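PDB 3EW7: Lmo0794 protein, which is of unknown function but, as a putative member of the NAD(P)-binding Rossmann-fold family, may act as an NAD(P)-dependent oxidoreductase. Local coordinates for residues M1-G13 with S60-S72. The protein carries 3 engineered substitutions. Residues are numbered along the deposited sequence; the frame is centred on the assembly and turned at random.
Sequences MKIGIIGATGRAG and SDQNVVVDAYGIS. Engineered in segment 60-72: I71 (natural residue Val).
I6 N bonds V66 O near the C-terminal end of the parallel pairing of strands 2-6 and 64-67, central neighbours in the Rossmann sheet, with 2-6 also bonded to 26-31. The other backbone bonds run G4 N to V64 O, V66 N to G4 O (2.8 Å) and, just past strand 64-67, A68 N to I6 O. At the strand entrance K2 O accepts from both N63 N (2.7 Å) and V64 N, and N63 OD1 accepts in its carbonyl plane, on a lone pair, from K2 N (2.9 Å). Q62 can be followed outward: CB lies near K2 O, CG and CD pass over G4, and NE2 stops 3.4 Å from K2 CB. The bend at chi2 (-68°) folds the chain across this glycine, while OE1 is hydrogen-bonded to T28 OG1 of strand 26-31, beyond 2-6. On the same face I6 CD1 meets V65 CG1 (3.7 Å); I5 and V66 lie side by side on the face of I3 and V64. After I6 the loop leads through N-cap G10 into helix 11-22; G7, G10 and G13 fit the GxxGxxG spacing of Rossmann dinucleotide-binding loops. The engineered I71 lays CD1 on G7 CA (3.5 Å). Backbone bonds thus set the register, apolar contacts flank them on both faces, and G4 and G7 lack side chains where Q62 CG and A68 O come near.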
loop_
_atom_site.group_PDB
_atom_site.type_symbol
_atom_site.label_atom_id
_atom_site.label_comp_id
_atom_site.label_asym_id
_atom_site.label_seq_id
_atom_site.Cartn_x
_atom_site.Cartn_y
_atom_site.Cartn_z
HETATM N N MSE A 1 -0.587 6.635 15.538
HETATM C CA MSE A 1 -1.399 6.791 14.298
HETATM C C MSE A 1 -1.798 5.415 13.778
HETATM O O MSE A 1 -0.994 4.486 13.791
HETATM C CB MSE A 1 -0.592 7.514 13.233
HETATM C CG MSE A 1 -1.421 8.325 12.272
HETATM SE SE MSE A 1 -0.481 8.739 10.627
HETATM C CE MSE A 1 -1.438 7.473 9.549
ATOM N N LYS A 2 -3.041 5.289 13.319
ATOM C CA LYS A 2 -3.546 4.019 12.810
ATOM C C LYS A 2 -3.246 3.783 11.333
ATOM O O LYS A 2 -3.786 4.462 10.463
ATOM C CB LYS A 2 -5.051 3.933 13.066
ATOM C CG LYS A 2 -5.399 3.148 14.313
ATOM C CD LYS A 2 -6.715 3.587 14.916
ATOM C CE LYS A 2 -7.067 2.706 16.108
ATOM N NZ LYS A 2 -7.973 3.381 17.084
ATOM N N ILE A 3 -2.392 2.799 11.060
ATOM C CA ILE A 3 -1.997 2.462 9.699
ATOM C C ILE A 3 -2.261 1.002 9.329
ATOM O O ILE A 3 -1.727 0.089 9.953
ATOM C CB ILE A 3 -0.502 2.755 9.492
ATOM C CG1 ILE A 3 -0.234 4.242 9.741
ATOM C CG2 ILE A 3 -0.088 2.379 8.086
ATOM C CD1 ILE A 3 1.236 4.643 9.732
ATOM N N GLY A 4 -3.086 0.795 8.307
ATOM C CA GLY A 4 -3.396 -0.551 7.851
ATOM C C GLY A 4 -2.605 -0.888 6.600
ATOM O O GLY A 4 -2.573 -0.102 5.657
ATOM N N ILE A 5 -1.964 -2.054 6.580
ATOM C CA ILE A 5 -1.167 -2.441 5.424
ATOM C C ILE A 5 -1.660 -3.667 4.660
ATOM O O ILE A 5 -1.634 -4.791 5.162
ATOM C CB ILE A 5 0.315 -2.683 5.810
ATOM C CG1 ILE A 5 0.919 -1.423 6.432
ATOM C CG2 ILE A 5 1.120 -3.065 4.576
ATOM C CD1 ILE A 5 1.188 -1.536 7.921
ATOM N N ILE A 6 -2.105 -3.435 3.431
ATOM C CA ILE A 6 -2.562 -4.504 2.561
ATOM C C ILE A 6 -1.317 -5.068 1.883
ATOM O O ILE A 6 -0.553 -4.326 1.255
ATOM C CB ILE A 6 -3.518 -3.972 1.483
ATOM C CG1 ILE A 6 -4.775 -3.407 2.149
ATOM C CG2 ILE A 6 -3.873 -5.080 0.505
ATOM C CD1 ILE A 6 -5.624 -2.544 1.239
ATOM N N GLY A 7 -1.118 -6.376 2.020
ATOM C CA GLY A 7 0.039 -7.026 1.431
ATOM C C GLY A 7 1.201 -7.020 2.403
ATOM O O GLY A 7 2.367 -7.013 1.994
ATOM N N ALA A 8 0.877 -7.039 3.695
ATOM C CA ALA A 8 1.876 -6.996 4.754
ATOM C C ALA A 8 2.776 -8.214 4.854
ATOM O O ALA A 8 3.484 -8.381 5.848
ATOM C CB ALA A 8 1.189 -6.752 6.088
ATOM N N THR A 9 2.752 -9.057 3.828
ATOM C CA THR A 9 3.569 -10.265 3.793
ATOM C C THR A 9 4.642 -10.186 2.714
ATOM O O THR A 9 5.732 -10.729 2.873
ATOM C CB THR A 9 2.686 -11.499 3.549
ATOM O OG1 THR A 9 2.196 -11.978 4.807
ATOM C CG2 THR A 9 3.464 -12.598 2.827
ATOM N N GLY A 10 4.325 -9.501 1.621
ATOM C CA GLY A 10 5.264 -9.355 0.524
ATOM C C GLY A 10 6.464 -8.496 0.872
ATOM O O GLY A 10 6.503 -7.838 1.911
ATOM N N ARG A 11 7.446 -8.499 -0.021
ATOM C CA ARG A 11 8.685 -7.754 0.157
ATOM C C ARG A 11 8.480 -6.326 0.635
ATOM O O ARG A 11 8.913 -5.960 1.719
ATOM C CB ARG A 11 9.475 -7.728 -1.154
ATOM C CG ARG A 11 10.808 -6.982 -1.093
ATOM C CD ARG A 11 11.990 -7.946 -1.034
ATOM N NE ARG A 11 13.289 -7.270 -1.126
ATOM C CZ ARG A 11 13.809 -6.773 -2.251
ATOM N NH1 ARG A 11 13.145 -6.868 -3.402
ATOM N NH2 ARG A 11 14.998 -6.183 -2.223
ATOM N N ALA A 12 7.814 -5.531 -0.196
ATOM C CA ALA A 12 7.572 -4.128 0.098
ATOM C C ALA A 12 6.701 -3.885 1.318
ATOM O O ALA A 12 7.058 -3.106 2.203
ATOM C CB ALA A 12 6.960 -3.453 -1.115
ATOM N N GLY A 13 5.563 -4.563 1.370
ATOM C CA GLY A 13 4.647 -4.368 2.473
ATOM C C GLY A 13 5.187 -4.847 3.790
ATOM O O GLY A 13 4.811 -4.353 4.851
ATOM N N SER A 60 -12.132 2.603 7.249
ATOM C CA SER A 60 -12.198 3.843 8.008
ATOM C C SER A 60 -11.737 3.678 9.458
ATOM O O SER A 60 -11.803 4.612 10.252
ATOM C CB SER A 60 -13.617 4.410 7.947
ATOM O OG SER A 60 -14.579 3.405 8.205
ATOM N N ASP A 61 -11.276 2.482 9.802
ATOM C CA ASP A 61 -10.759 2.225 11.141
ATOM C C ASP A 61 -9.358 2.813 11.173
ATOM O O ASP A 61 -8.808 3.100 12.235
ATOM C CB ASP A 61 -10.651 0.721 11.380
ATOM C CG ASP A 61 -11.744 0.188 12.264
ATOM O OD1 ASP A 61 -12.870 0.739 12.216
ATOM O OD2 ASP A 61 -11.475 -0.794 12.990
ATOM N N GLN A 62 -8.799 2.998 9.980
ATOM C CA GLN A 62 -7.436 3.487 9.800
ATOM C C GLN A 62 -7.301 4.926 9.340
ATOM O O GLN A 62 -8.170 5.455 8.651
ATOM C CB GLN A 62 -6.735 2.596 8.781
ATOM C CG GLN A 62 -7.021 1.127 8.969
ATOM C CD GLN A 62 -6.412 0.580 10.242
ATOM O OE1 GLN A 62 -6.670 -0.558 10.617
ATOM N NE2 GLN A 62 -5.593 1.385 10.909
ATOM N N ASN A 63 -6.187 5.550 9.710
ATOM C CA ASN A 63 -5.896 6.922 9.311
ATOM C C ASN A 63 -5.247 6.859 7.932
ATOM O O ASN A 63 -5.353 7.789 7.130
ATOM C CB ASN A 63 -4.942 7.589 10.317
ATOM C CG ASN A 63 -5.579 7.790 11.687
ATOM O OD1 ASN A 63 -5.150 7.199 12.687
ATOM N ND2 ASN A 63 -6.619 8.622 11.736
ATOM N N VAL A 64 -4.574 5.743 7.666
ATOM C CA VAL A 64 -3.906 5.511 6.394
ATOM C C VAL A 64 -3.966 4.052 6.005
ATOM O O VAL A 64 -3.777 3.170 6.832
ATOM C CB VAL A 64 -2.413 5.896 6.448
ATOM C CG1 VAL A 64 -1.698 5.376 5.197
ATOM C CG2 VAL A 64 -2.268 7.406 6.525
ATOM N N VAL A 65 -4.231 3.803 4.733
ATOM C CA VAL A 65 -4.262 2.441 4.225
ATOM C C VAL A 65 -3.205 2.327 3.123
ATOM O O VAL A 65 -3.325 2.951 2.061
ATOM C CB VAL A 65 -5.651 2.077 3.649
ATOM C CG1 VAL A 65 -5.625 0.670 3.073
ATOM C CG2 VAL A 65 -6.708 2.172 4.734
ATOM N N VAL A 66 -2.158 1.553 3.394
ATOM C CA VAL A 66 -1.095 1.342 2.418
ATOM C C VAL A 66 -1.455 0.173 1.525
ATOM O O VAL A 66 -1.584 -0.952 1.994
ATOM C CB VAL A 66 0.255 1.024 3.088
ATOM C CG1 VAL A 66 1.268 0.598 2.028
ATOM C CG2 VAL A 66 0.769 2.243 3.823
ATOM N N ASP A 67 -1.629 0.443 0.239
ATOM C CA ASP A 67 -1.956 -0.616 -0.697
ATOM C C ASP A 67 -0.663 -1.185 -1.262
ATOM O O ASP A 67 -0.098 -0.654 -2.226
ATOM C CB ASP A 67 -2.851 -0.098 -1.834
ATOM C CG ASP A 67 -3.253 -1.204 -2.813
ATOM O OD1 ASP A 67 -2.946 -2.387 -2.540
ATOM O OD2 ASP A 67 -3.878 -0.891 -3.851
ATOM N N ALA A 68 -0.179 -2.245 -0.627
ATOM C CA ALA A 68 1.028 -2.905 -1.075
ATOM C C ALA A 68 0.581 -4.289 -1.532
ATOM O O ALA A 68 1.007 -5.321 -1.005
ATOM C CB ALA A 68 2.011 -3.005 0.054
ATOM N N TYR A 69 -0.311 -4.292 -2.512
ATOM C CA TYR A 69 -0.857 -5.517 -3.063
ATOM C C TYR A 69 0.101 -6.125 -4.071
ATOM O O TYR A 69 0.813 -5.407 -4.780
ATOM C CB TYR A 69 -2.178 -5.208 -3.747
ATOM C CG TYR A 69 -2.914 -6.412 -4.272
ATOM C CD1 TYR A 69 -3.575 -7.278 -3.403
ATOM C CD2 TYR A 69 -3.013 -6.648 -5.646
ATOM C CE1 TYR A 69 -4.328 -8.343 -3.887
ATOM C CE2 TYR A 69 -3.759 -7.711 -6.140
ATOM C CZ TYR A 69 -4.414 -8.549 -5.256
ATOM O OH TYR A 69 -5.184 -9.579 -5.734
ATOM N N GLY A 70 0.105 -7.454 -4.139
ATOM C CA GLY A 70 0.968 -8.146 -5.081
ATOM C C GLY A 70 2.020 -9.014 -4.419
ATOM O O GLY A 70 3.213 -8.781 -4.586
ATOM N N ILE A 71 1.568 -10.020 -3.673
ATOM C CA ILE A 71 2.462 -10.933 -2.965
ATOM C C ILE A 71 2.693 -12.225 -3.743
ATOM O O ILE A 71 3.597 -13.000 -3.422
ATOM C CB ILE A 71 1.870 -11.325 -1.602
ATOM C CG1 ILE A 71 1.539 -10.060 -0.805
ATOM C CG2 ILE A 71 2.853 -12.229 -0.840
ATOM C CD1 ILE A 71 0.606 -10.302 0.386
ATOM N N SER A 72 1.872 -12.454 -4.765
ATOM C CA SER A 72 1.969 -13.677 -5.554
ATOM C C SER A 72 1.630 -13.459 -7.029
ATOM O O SER A 72 1.186 -12.384 -7.425
ATOM C CB SER A 72 1.029 -14.724 -4.974
ATOM O OG SER A 72 -0.305 -14.363 -5.263
#